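Long-range contacts in spherulin-4 (Aspergillus clavatus, PDB 5C5G), which is a glycoside hydrolase with a (beta/alpha) barrel, probably cleaving the N-acetylgalactosamine-containing polysaccharide galactosaminogalactan during its biosynthesis: residues L214-R222 against Q244-S254; K7-Y15 against D35-N43. One frame throughout, in Å; residues are numbered along the deposited sequence.

Interaction 1 of 2, residues L214-R222 against Q244-S254; sequences LRGLVKQVR and QWSEFVDLMAS
Ser254 O, one oxygen of the C-terminal carboxylate, is gripped end-on by both terminal nitrogens of Arg222. The bond from Arg222 NH1 to Ser254 O is 2.8 Å and fairly straight, whereas Arg222 NH2 reaches the same oxygen at 3.2 Å and a more bent 137°. The oxygen lies in the guanidinium plane, and NE and NH2 also donate to Pro6 O and Gly5 O, which should fix the rotation of the group between the chain's two ends. A bend at chi3 (60°) turns the arginine toward this terminus.

These are the last two helices of the (beta/alpha)8 barrel, 212-224 and 245-252, packed side by side on its outer layer; their segments 214-222 and 245-252 approach to 9.9 Å between axes and cross at -50°. Leu251 points into the interface and divides its two branches: CD1 lies 3.7 Å from Leu214 CG, while CD2 rests against the aliphatic start of Arg215 and its NH1. Arg215 then runs on, extended, to donate from NH2 to His2 O. Deeper in, Val218 forks over two partners. Val218 CG2 meets the edge of the Phe248 ring, 4.0 Å from Phe248 CD1, and Val218 CG1 touches SE of selenomethionine Met252 at 3.8 Å.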
loop_
_atom_site.group_PDB
_atom_site.type_symbol
_atom_site.label_atom_id
_atom_site.label_comp_id
_atom_site.label_asym_id
_atom_site.label_seq_id
_atom_site.Cartn_x
_atom_site.Cartn_y
_atom_site.Cartn_z
ATOM N N LEU A 214 -16.723 13.483 -5.458
ATOM C CA LEU A 214 -15.668 12.484 -5.357
ATOM C C LEU A 214 -14.587 12.743 -6.416
ATOM O O LEU A 214 -13.394 12.575 -6.153
ATOM C CB LEU A 214 -16.234 11.069 -5.517
ATOM C CG LEU A 214 -15.217 9.937 -5.339
ATOM C CD1 LEU A 214 -14.555 9.957 -3.959
ATOM C CD2 LEU A 214 -15.915 8.604 -5.573
ATOM N N ARG A 215 -15.000 13.128 -7.617
ATOM C CA ARG A 215 -14.047 13.486 -8.657
ATOM C C ARG A 215 -13.109 14.573 -8.139
ATOM O O ARG A 215 -11.888 14.486 -8.332
ATOM C CB ARG A 215 -14.760 13.960 -9.913
ATOM C CG ARG A 215 -13.816 14.307 -11.059
ATOM C CD ARG A 215 -14.633 14.645 -12.290
ATOM N NE ARG A 215 -13.809 14.884 -13.476
ATOM C CZ ARG A 215 -13.460 13.950 -14.362
ATOM N NH1 ARG A 215 -13.863 12.692 -14.217
ATOM N NH2 ARG A 215 -12.700 14.276 -15.401
ATOM N N GLY A 216 -13.654 15.607 -7.509
ATOM C CA GLY A 216 -12.838 16.684 -6.987
ATOM C C GLY A 216 -11.852 16.199 -5.940
ATOM O O GLY A 216 -10.687 16.592 -5.958
ATOM N N LEU A 217 -12.299 15.341 -5.030
ATOM C CA LEU A 217 -11.401 14.794 -4.018
ATOM C C LEU A 217 -10.263 14.009 -4.662
ATOM O O LEU A 217 -9.101 14.210 -4.308
ATOM C CB LEU A 217 -12.173 13.923 -3.037
ATOM C CG LEU A 217 -11.316 13.211 -1.975
ATOM C CD1 LEU A 217 -10.567 14.190 -1.117
ATOM C CD2 LEU A 217 -12.186 12.309 -1.117
ATOM N N VAL A 218 -10.584 13.129 -5.598
ATOM C CA VAL A 218 -9.544 12.340 -6.246
ATOM C C VAL A 218 -8.533 13.241 -6.955
ATOM O O VAL A 218 -7.326 13.016 -6.844
ATOM C CB VAL A 218 -10.156 11.297 -7.188
ATOM C CG1 VAL A 218 -9.094 10.600 -8.012
ATOM C CG2 VAL A 218 -10.938 10.259 -6.380
ATOM N N LYS A 219 -9.003 14.251 -7.679
ATOM C CA LYS A 219 -8.096 15.173 -8.342
ATOM C C LYS A 219 -7.180 15.872 -7.340
ATOM O O LYS A 219 -5.979 16.005 -7.565
ATOM C CB LYS A 219 -8.902 16.205 -9.113
ATOM C CG LYS A 219 -8.051 17.181 -9.874
ATOM C CD LYS A 219 -8.884 18.019 -10.820
ATOM C CE LYS A 219 -8.037 19.011 -11.569
ATOM N NZ LYS A 219 -8.853 19.749 -12.575
ATOM N N GLN A 220 -7.748 16.331 -6.229
ATOM C CA GLN A 220 -6.957 17.047 -5.232
ATOM C C GLN A 220 -5.834 16.160 -4.700
ATOM O O GLN A 220 -4.705 16.610 -4.519
ATOM C CB GLN A 220 -7.821 17.521 -4.062
ATOM C CG GLN A 220 -8.771 18.628 -4.409
ATOM C CD GLN A 220 -9.885 18.741 -3.398
ATOM O OE1 GLN A 220 -9.673 18.585 -2.190
ATOM N NE2 GLN A 220 -11.088 19.001 -3.885
ATOM N N VAL A 221 -6.136 14.895 -4.422
ATOM C CA VAL A 221 -5.139 14.000 -3.852
ATOM C C VAL A 221 -4.110 13.581 -4.906
ATOM O O VAL A 221 -2.931 13.468 -4.596
ATOM C CB VAL A 221 -5.809 12.794 -3.137
ATOM C CG1 VAL A 221 -4.782 11.908 -2.484
ATOM C CG2 VAL A 221 -6.804 13.290 -2.068
ATOM N N ARG A 222 -4.546 13.371 -6.143
ATOM C CA ARG A 222 -3.614 13.024 -7.210
ATOM C C ARG A 222 -2.507 14.052 -7.354
ATOM O O ARG A 222 -1.396 13.721 -7.750
ATOM C CB ARG A 222 -4.362 12.821 -8.543
ATOM C CG ARG A 222 -5.005 11.441 -8.648
ATOM C CD ARG A 222 -5.890 11.267 -9.844
ATOM N NE ARG A 222 -5.165 11.446 -11.087
ATOM C CZ ARG A 222 -5.649 11.113 -12.272
ATOM N NH1 ARG A 222 -6.845 10.540 -12.386
ATOM N NH2 ARG A 222 -4.941 11.373 -13.354
ATOM N N GLN A 244 -18.330 2.912 -3.151
ATOM C CA GLN A 244 -17.945 3.632 -4.367
ATOM C C GLN A 244 -16.570 3.201 -4.856
ATOM O O GLN A 244 -15.867 3.950 -5.510
ATOM C CB GLN A 244 -18.000 5.141 -4.126
ATOM C CG GLN A 244 -19.442 5.599 -3.901
ATOM C CD GLN A 244 -19.556 7.066 -3.598
ATOM O OE1 GLN A 244 -19.157 7.909 -4.401
ATOM N NE2 GLN A 244 -20.085 7.383 -2.422
ATOM N N TRP A 245 -16.187 1.971 -4.530
ATOM C CA TRP A 245 -14.899 1.439 -4.956
ATOM C C TRP A 245 -14.720 1.500 -6.479
ATOM O O TRP A 245 -13.700 1.981 -6.974
ATOM C CB TRP A 245 -14.771 0.013 -4.434
ATOM C CG TRP A 245 -13.687 -0.830 -5.040
ATOM C CD1 TRP A 245 -13.867 -1.931 -5.811
ATOM C CD2 TRP A 245 -12.276 -0.665 -4.892
ATOM N NE1 TRP A 245 -12.655 -2.475 -6.155
ATOM C CE2 TRP A 245 -11.662 -1.708 -5.611
ATOM C CE3 TRP A 245 -11.473 0.260 -4.233
ATOM C CZ2 TRP A 245 -10.276 -1.847 -5.696
ATOM C CZ3 TRP A 245 -10.089 0.121 -4.324
ATOM C CH2 TRP A 245 -9.515 -0.935 -5.032
ATOM N N SER A 246 -15.707 1.038 -7.232
ATOM C CA SER A 246 -15.564 1.036 -8.684
ATOM C C SER A 246 -15.475 2.471 -9.214
ATOM O O SER A 246 -14.725 2.738 -10.146
ATOM C CB SER A 246 -16.690 0.251 -9.365
ATOM O OG SER A 246 -17.953 0.755 -9.013
ATOM N N GLU A 247 -16.262 3.380 -8.637
ATOM C CA GLU A 247 -16.243 4.779 -9.047
ATOM C C GLU A 247 -14.885 5.408 -8.742
ATOM O O GLU A 247 -14.347 6.149 -9.556
ATOM C CB GLU A 247 -17.363 5.571 -8.362
ATOM C CG GLU A 247 -18.754 5.254 -8.877
ATOM C CD GLU A 247 -19.415 4.047 -8.218
ATOM O OE1 GLU A 247 -18.788 3.292 -7.450
ATOM O OE2 GLU A 247 -20.614 3.844 -8.503
ATOM N N PHE A 248 -14.340 5.121 -7.567
ATOM C CA PHE A 248 -13.016 5.592 -7.213
ATOM C C PHE A 248 -11.979 5.136 -8.239
ATOM O O PHE A 248 -11.204 5.940 -8.737
ATOM C CB PHE A 248 -12.654 5.112 -5.796
ATOM C CG PHE A 248 -11.192 5.199 -5.466
ATOM C CD1 PHE A 248 -10.516 6.403 -5.499
ATOM C CD2 PHE A 248 -10.487 4.062 -5.147
ATOM C CE1 PHE A 248 -9.156 6.451 -5.209
ATOM C CE2 PHE A 248 -9.142 4.121 -4.847
ATOM C CZ PHE A 248 -8.483 5.317 -4.888
ATOM N N VAL A 249 -11.963 3.847 -8.564
ATOM C CA VAL A 249 -10.963 3.367 -9.499
ATOM C C VAL A 249 -11.198 3.968 -10.895
ATOM O O VAL A 249 -10.244 4.306 -11.589
ATOM C CB VAL A 249 -10.882 1.842 -9.521
ATOM C CG1 VAL A 249 -9.794 1.397 -10.495
ATOM C CG2 VAL A 249 -10.566 1.330 -8.131
ATOM N N ASP A 250 -12.453 4.138 -11.301
ATOM C CA ASP A 250 -12.745 4.787 -12.577
ATOM C C ASP A 250 -12.135 6.193 -12.620
ATOM O O ASP A 250 -11.621 6.632 -13.647
ATOM C CB ASP A 250 -14.262 4.909 -12.827
ATOM C CG ASP A 250 -14.916 3.598 -13.255
ATOM O OD1 ASP A 250 -14.208 2.620 -13.563
ATOM O OD2 ASP A 250 -16.167 3.563 -13.301
ATOM N N LEU A 251 -12.211 6.910 -11.508
ATOM C CA LEU A 251 -11.662 8.258 -11.454
ATOM C C LEU A 251 -10.142 8.221 -11.472
ATOM O O LEU A 251 -9.493 9.106 -12.033
ATOM C CB LEU A 251 -12.139 8.976 -10.193
ATOM C CG LEU A 251 -13.609 9.361 -10.246
ATOM C CD1 LEU A 251 -14.089 9.695 -8.841
ATOM C CD2 LEU A 251 -13.834 10.537 -11.200
HETATM N N MSE A 252 -9.558 7.197 -10.874
HETATM C CA MSE A 252 -8.114 7.016 -10.934
HETATM C C MSE A 252 -7.662 6.711 -12.361
HETATM O O MSE A 252 -6.548 7.070 -12.744
HETATM C CB MSE A 252 -7.667 5.940 -9.942
HETATM C CG MSE A 252 -7.947 6.358 -8.496
HETATM SE SE MSE A 252 -6.644 7.648 -7.820
HETATM C CE MSE A 252 -5.205 6.396 -7.543
ATOM N N ALA A 253 -8.529 6.078 -13.155
ATOM C CA ALA A 253 -8.244 5.749 -14.544
ATOM C C ALA A 253 -8.438 6.929 -15.486
ATOM O O ALA A 253 -8.053 6.854 -16.645
ATOM C CB ALA A 253 -9.137 4.606 -14.992
ATOM N N SER A 254 -9.027 8.008 -14.984
ATOM C CA SER A 254 -9.398 9.169 -15.792
ATOM C C SER A 254 -8.287 10.214 -15.884
ATOM O O SER A 254 -7.296 10.168 -15.152
ATOM C CB SER A 254 -10.649 9.800 -15.190
ATOM O OG SER A 254 -11.739 8.896 -15.260
ATOM O OXT SER A 254 -8.384 11.129 -16.718
#

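Interaction 2 of 2, residues K7-Y15 against D35-N43; sequences KSKVFVPLY and DVNFTVVIN. With EDO (1,2-ethanediol), chain B; EDO (1,2-ethanediol), chain C.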
loop_
_atom_site.group_PDB
_atom_site.type_symbol
_atom_site.label_atom_id
_atom_site.label_comp_id
_atom_site.label_asym_id
_atom_site.label_seq_id
_atom_site.Cartn_x
_atom_site.Cartn_y
_atom_site.Cartn_z
ATOM N N LYS A 7 -1.289 11.222 -12.922
ATOM C CA LYS A 7 -1.778 9.900 -12.612
ATOM C C LYS A 7 -1.169 9.391 -11.308
ATOM O O LYS A 7 -0.009 9.686 -10.969
ATOM C CB LYS A 7 -1.417 8.957 -13.758
ATOM C CG LYS A 7 -2.225 7.676 -13.790
ATOM C CD LYS A 7 -3.394 7.775 -14.772
ATOM C CE LYS A 7 -4.128 6.442 -14.908
ATOM N NZ LYS A 7 -3.554 5.531 -15.951
ATOM N N SER A 8 -1.967 8.612 -10.601
ATOM C CA SER A 8 -1.551 7.934 -9.381
ATOM C C SER A 8 -1.852 6.453 -9.491
ATOM O O SER A 8 -2.737 6.020 -10.245
ATOM C CB SER A 8 -2.278 8.506 -8.175
ATOM O OG SER A 8 -1.928 9.872 -7.991
ATOM N N LYS A 9 -1.112 5.679 -8.710
ATOM C CA LYS A 9 -1.391 4.270 -8.508
ATOM C C LYS A 9 -2.523 4.109 -7.516
ATOM O O LYS A 9 -2.636 4.880 -6.565
ATOM C CB LYS A 9 -0.155 3.579 -7.962
ATOM C CG LYS A 9 1.062 3.711 -8.862
ATOM C CD LYS A 9 2.317 3.162 -8.204
ATOM C CE LYS A 9 3.556 3.348 -9.080
ATOM N NZ LYS A 9 3.767 4.767 -9.484
ATOM N N VAL A 10 -3.326 3.076 -7.723
ATOM C CA VAL A 10 -4.306 2.681 -6.726
ATOM C C VAL A 10 -3.598 1.836 -5.666
ATOM O O VAL A 10 -3.039 0.779 -5.977
ATOM C CB VAL A 10 -5.472 1.899 -7.361
ATOM C CG1 VAL A 10 -6.401 1.364 -6.296
ATOM C CG2 VAL A 10 -6.237 2.788 -8.342
ATOM N N PHE A 11 -3.592 2.328 -4.435
ATOM C CA PHE A 11 -2.994 1.613 -3.311
ATOM C C PHE A 11 -4.096 0.811 -2.641
ATOM O O PHE A 11 -5.167 1.354 -2.350
ATOM C CB PHE A 11 -2.409 2.619 -2.346
ATOM C CG PHE A 11 -1.734 2.002 -1.188
ATOM C CD1 PHE A 11 -0.485 1.426 -1.319
ATOM C CD2 PHE A 11 -2.345 1.973 0.035
ATOM C CE1 PHE A 11 0.135 0.844 -0.230
ATOM C CE2 PHE A 11 -1.732 1.392 1.117
ATOM C CZ PHE A 11 -0.501 0.827 0.982
ATOM N N VAL A 12 -3.860 -0.474 -2.415
ATOM C CA VAL A 12 -4.895 -1.369 -1.902
ATOM C C VAL A 12 -4.373 -2.113 -0.681
ATOM O O VAL A 12 -3.586 -3.059 -0.824
ATOM C CB VAL A 12 -5.346 -2.395 -2.953
ATOM C CG1 VAL A 12 -6.603 -3.119 -2.471
ATOM C CG2 VAL A 12 -5.613 -1.708 -4.304
ATOM N N PRO A 13 -4.781 -1.695 0.522
ATOM C CA PRO A 13 -4.455 -2.490 1.709
ATOM C C PRO A 13 -5.452 -3.625 1.762
ATOM O O PRO A 13 -6.555 -3.484 2.284
ATOM C CB PRO A 13 -4.609 -1.503 2.856
ATOM C CG PRO A 13 -5.484 -0.424 2.330
ATOM C CD PRO A 13 -5.515 -0.461 0.850
ATOM N N LEU A 14 -5.087 -4.752 1.173
ATOM C CA LEU A 14 -6.033 -5.824 0.907
ATOM C C LEU A 14 -6.061 -6.783 2.079
ATOM O O LEU A 14 -5.563 -7.910 2.005
ATOM C CB LEU A 14 -5.676 -6.543 -0.398
ATOM C CG LEU A 14 -6.674 -7.591 -0.881
ATOM C CD1 LEU A 14 -8.000 -6.937 -1.212
ATOM C CD2 LEU A 14 -6.141 -8.326 -2.083
ATOM N N TYR A 15 -6.625 -6.318 3.182
ATOM C CA TYR A 15 -6.663 -7.119 4.408
ATOM C C TYR A 15 -8.027 -7.803 4.499
ATOM O O TYR A 15 -8.620 -7.922 5.569
ATOM C CB TYR A 15 -6.368 -6.273 5.657
ATOM C CG TYR A 15 -5.110 -5.428 5.573
ATOM C CD1 TYR A 15 -4.116 -5.685 4.629
ATOM C CD2 TYR A 15 -4.942 -4.342 6.408
ATOM C CE1 TYR A 15 -2.991 -4.907 4.555
ATOM C CE2 TYR A 15 -3.802 -3.541 6.334
ATOM C CZ TYR A 15 -2.840 -3.832 5.383
ATOM O OH TYR A 15 -1.720 -3.035 5.287
ATOM N N ASP A 35 -4.750 -0.118 -17.717
ATOM C CA ASP A 35 -3.891 1.061 -17.749
ATOM C C ASP A 35 -3.600 1.649 -16.363
ATOM O O ASP A 35 -2.752 2.518 -16.239
ATOM C CB ASP A 35 -4.527 2.136 -18.635
ATOM C CG ASP A 35 -5.903 2.554 -18.148
ATOM O OD1 ASP A 35 -6.733 1.667 -17.855
ATOM O OD2 ASP A 35 -6.156 3.773 -18.043
ATOM N N VAL A 36 -4.316 1.205 -15.338
ATOM C CA VAL A 36 -4.111 1.658 -13.970
ATOM C C VAL A 36 -3.153 0.705 -13.290
ATOM O O VAL A 36 -3.262 -0.511 -13.455
ATOM C CB VAL A 36 -5.445 1.714 -13.192
ATOM C CG1 VAL A 36 -5.215 1.989 -11.712
ATOM C CG2 VAL A 36 -6.324 2.778 -13.788
ATOM N N ASN A 37 -2.186 1.245 -12.557
ATOM C CA ASN A 37 -1.276 0.437 -11.739
ATOM C C ASN A 37 -1.786 0.322 -10.322
ATOM O O ASN A 37 -2.188 1.328 -9.725
ATOM C CB ASN A 37 0.114 1.057 -11.758
ATOM C CG ASN A 37 0.720 1.044 -13.133
ATOM O OD1 ASN A 37 0.601 0.054 -13.851
ATOM N ND2 ASN A 37 1.354 2.139 -13.517
ATOM N N PHE A 38 -1.759 -0.901 -9.808
ATOM C CA PHE A 38 -2.268 -1.222 -8.487
ATOM C C PHE A 38 -1.128 -1.716 -7.614
ATOM O O PHE A 38 -0.397 -2.632 -7.992
ATOM C CB PHE A 38 -3.329 -2.318 -8.566
ATOM C CG PHE A 38 -4.592 -1.917 -9.284
ATOM C CD1 PHE A 38 -4.667 -1.947 -10.664
ATOM C CD2 PHE A 38 -5.708 -1.538 -8.582
ATOM C CE1 PHE A 38 -5.828 -1.593 -11.327
ATOM C CE2 PHE A 38 -6.869 -1.172 -9.244
ATOM C CZ PHE A 38 -6.927 -1.213 -10.614
ATOM N N THR A 39 -0.994 -1.121 -6.441
ATOM C CA THR A 39 -0.055 -1.580 -5.426
ATOM C C THR A 39 -0.895 -2.276 -4.377
ATOM O O THR A 39 -1.719 -1.614 -3.743
ATOM C CB THR A 39 0.680 -0.414 -4.785
ATOM O OG1 THR A 39 1.423 0.271 -5.795
ATOM C CG2 THR A 39 1.643 -0.909 -3.709
ATOM N N VAL A 40 -0.712 -3.578 -4.189
ATOM C CA VAL A 40 -1.636 -4.362 -3.386
ATOM C C VAL A 40 -0.872 -4.996 -2.237
ATOM O O VAL A 40 0.018 -5.812 -2.451
ATOM C CB VAL A 40 -2.300 -5.426 -4.256
ATOM C CG1 VAL A 40 -3.239 -6.295 -3.427
ATOM C CG2 VAL A 40 -3.043 -4.787 -5.427
ATOM N N VAL A 41 -1.221 -4.622 -1.012
ATOM C CA VAL A 41 -0.563 -5.192 0.155
ATOM C C VAL A 41 -1.355 -6.391 0.626
ATOM O O VAL A 41 -2.555 -6.280 0.907
ATOM C CB VAL A 41 -0.488 -4.190 1.303
ATOM C CG1 VAL A 41 0.255 -4.788 2.471
ATOM C CG2 VAL A 41 0.175 -2.891 0.835
ATOM N N ILE A 42 -0.700 -7.524 0.733
ATOM C CA ILE A 42 -1.356 -8.694 1.309
ATOM C C ILE A 42 -0.725 -8.987 2.667
ATOM O O ILE A 42 0.440 -8.656 2.951
ATOM C CB ILE A 42 -1.370 -9.883 0.360
ATOM C CG1 ILE A 42 0.032 -10.201 -0.066
ATOM C CG2 ILE A 42 -2.244 -9.588 -0.902
ATOM C CD1 ILE A 42 0.775 -11.148 0.835
ATOM N N ASN A 43 -1.522 -9.601 3.516
ATOM C CA ASN A 43 -1.248 -9.618 4.939
ATOM C C ASN A 43 -1.932 -10.817 5.580
ATOM O O ASN A 43 -2.995 -10.690 6.165
ATOM C CB ASN A 43 -1.754 -8.301 5.526
ATOM C CG ASN A 43 -1.481 -8.162 6.981
ATOM O OD1 ASN A 43 -0.726 -8.941 7.568
ATOM N ND2 ASN A 43 -2.091 -7.160 7.595
HETATM C C1 EDO B . -2.742 1.163 4.971
HETATM O O1 EDO B . -1.797 2.219 5.216
HETATM C C2 EDO B . -2.993 0.264 6.180
HETATM O O2 EDO B . -1.868 -0.580 6.474
HETATM C C1 EDO C . -8.898 -2.940 0.345
HETATM O O1 EDO C . -9.483 -3.650 1.434
HETATM C C2 EDO C . -9.934 -2.886 -0.765
HETATM O O2 EDO C . -11.005 -2.022 -0.383
HETATM O O HOH W 1 -1.955 4.147 -12.314
HETATM O O HOH W 2 -4.178 -10.145 2.710
#
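Tyr15 and Asn43 meet with the amide over the ring: Asn43 ND2 sits 3.8 Å above the centre of one face of Tyr15, and the backbone carbon of Pro13 lies against the opposite face, toward the rim. Asn43 OD1 accepts a hydrogen bond from Gly47 N, which helps to set the turn of the amide. With the phenol held between them, the ring presents an edge to Val41, whose CG1 lies in the ring plane, 3.9 Å from Tyr15 CE1. Tyr15 OH shares a 2.7 Å hydrogen bond with O2 of an ethanediol, probably from the crystallisation liquor. Tyr15 itself contacts N-acetyl-D-galactosamine in another crystal structure of this protein, as does Tyr76, against which Asn43 packs.

Next to this site, with CG anti to the backbone N (chi1 -178°), the Phe11 ring is carried toward strand 38-42, setting CZ against Val41 CG2, with Thr39 CG2 near CD1. Strands 9-13 and 38-42 are the first two of the barrel, parallel neighbours joined through helix 24-32 as a beta-alpha-beta unit. Their ladder passes from Val10 N to Asn37 O, then through Thr39, Val12 and Val41 to Leu14 N. Phe11, Thr39, Pro13 and Val41 share the face turned into the barrel.

On the face toward the helices, Val10 and Phe38 lie side by side and point the same way, Val10 CB 3.7 Å from Phe38 CD2. Val36 CG1 sits over one face of the Phe38 ring, toward its rim, and also touches Val10 CG2 at 3.6 Å. Val12 and Val40 repeat the side-by-side pairing, and Leu14 CD2 reaches Val40 CG1 further along. At each end a water bridges the chains, from Ser8 O to Asn37 N and from Leu14 O to Asn43 N. Lys7 NZ makes a weak hydrogen bond to Asp35 O and a long salt bridge to Asp35 OD2.

Interaction 2 comes first along the chain and joins strands 9-13 and 38-42; interaction 1 follows near the C-terminus, pairing helices 212-224 and 245-252. Their centres are about 14 Å apart, and the two contacts touch. Strand 9-13 also pairs with strand 227-230, the eighth of the barrel, so the first and last beta-alpha units meet where the barrel closes. Helix 245-252 covers this seam, with Trp245, Phe248 and Met252 packing on Val10, while Ala253 CB meets Val36 CG2 at 3.6 Å. Interaction 1 lies away from the sugar site, in the outer helical layer; interaction 2 forms part of the barrel wall and ends at Tyr15 of that site.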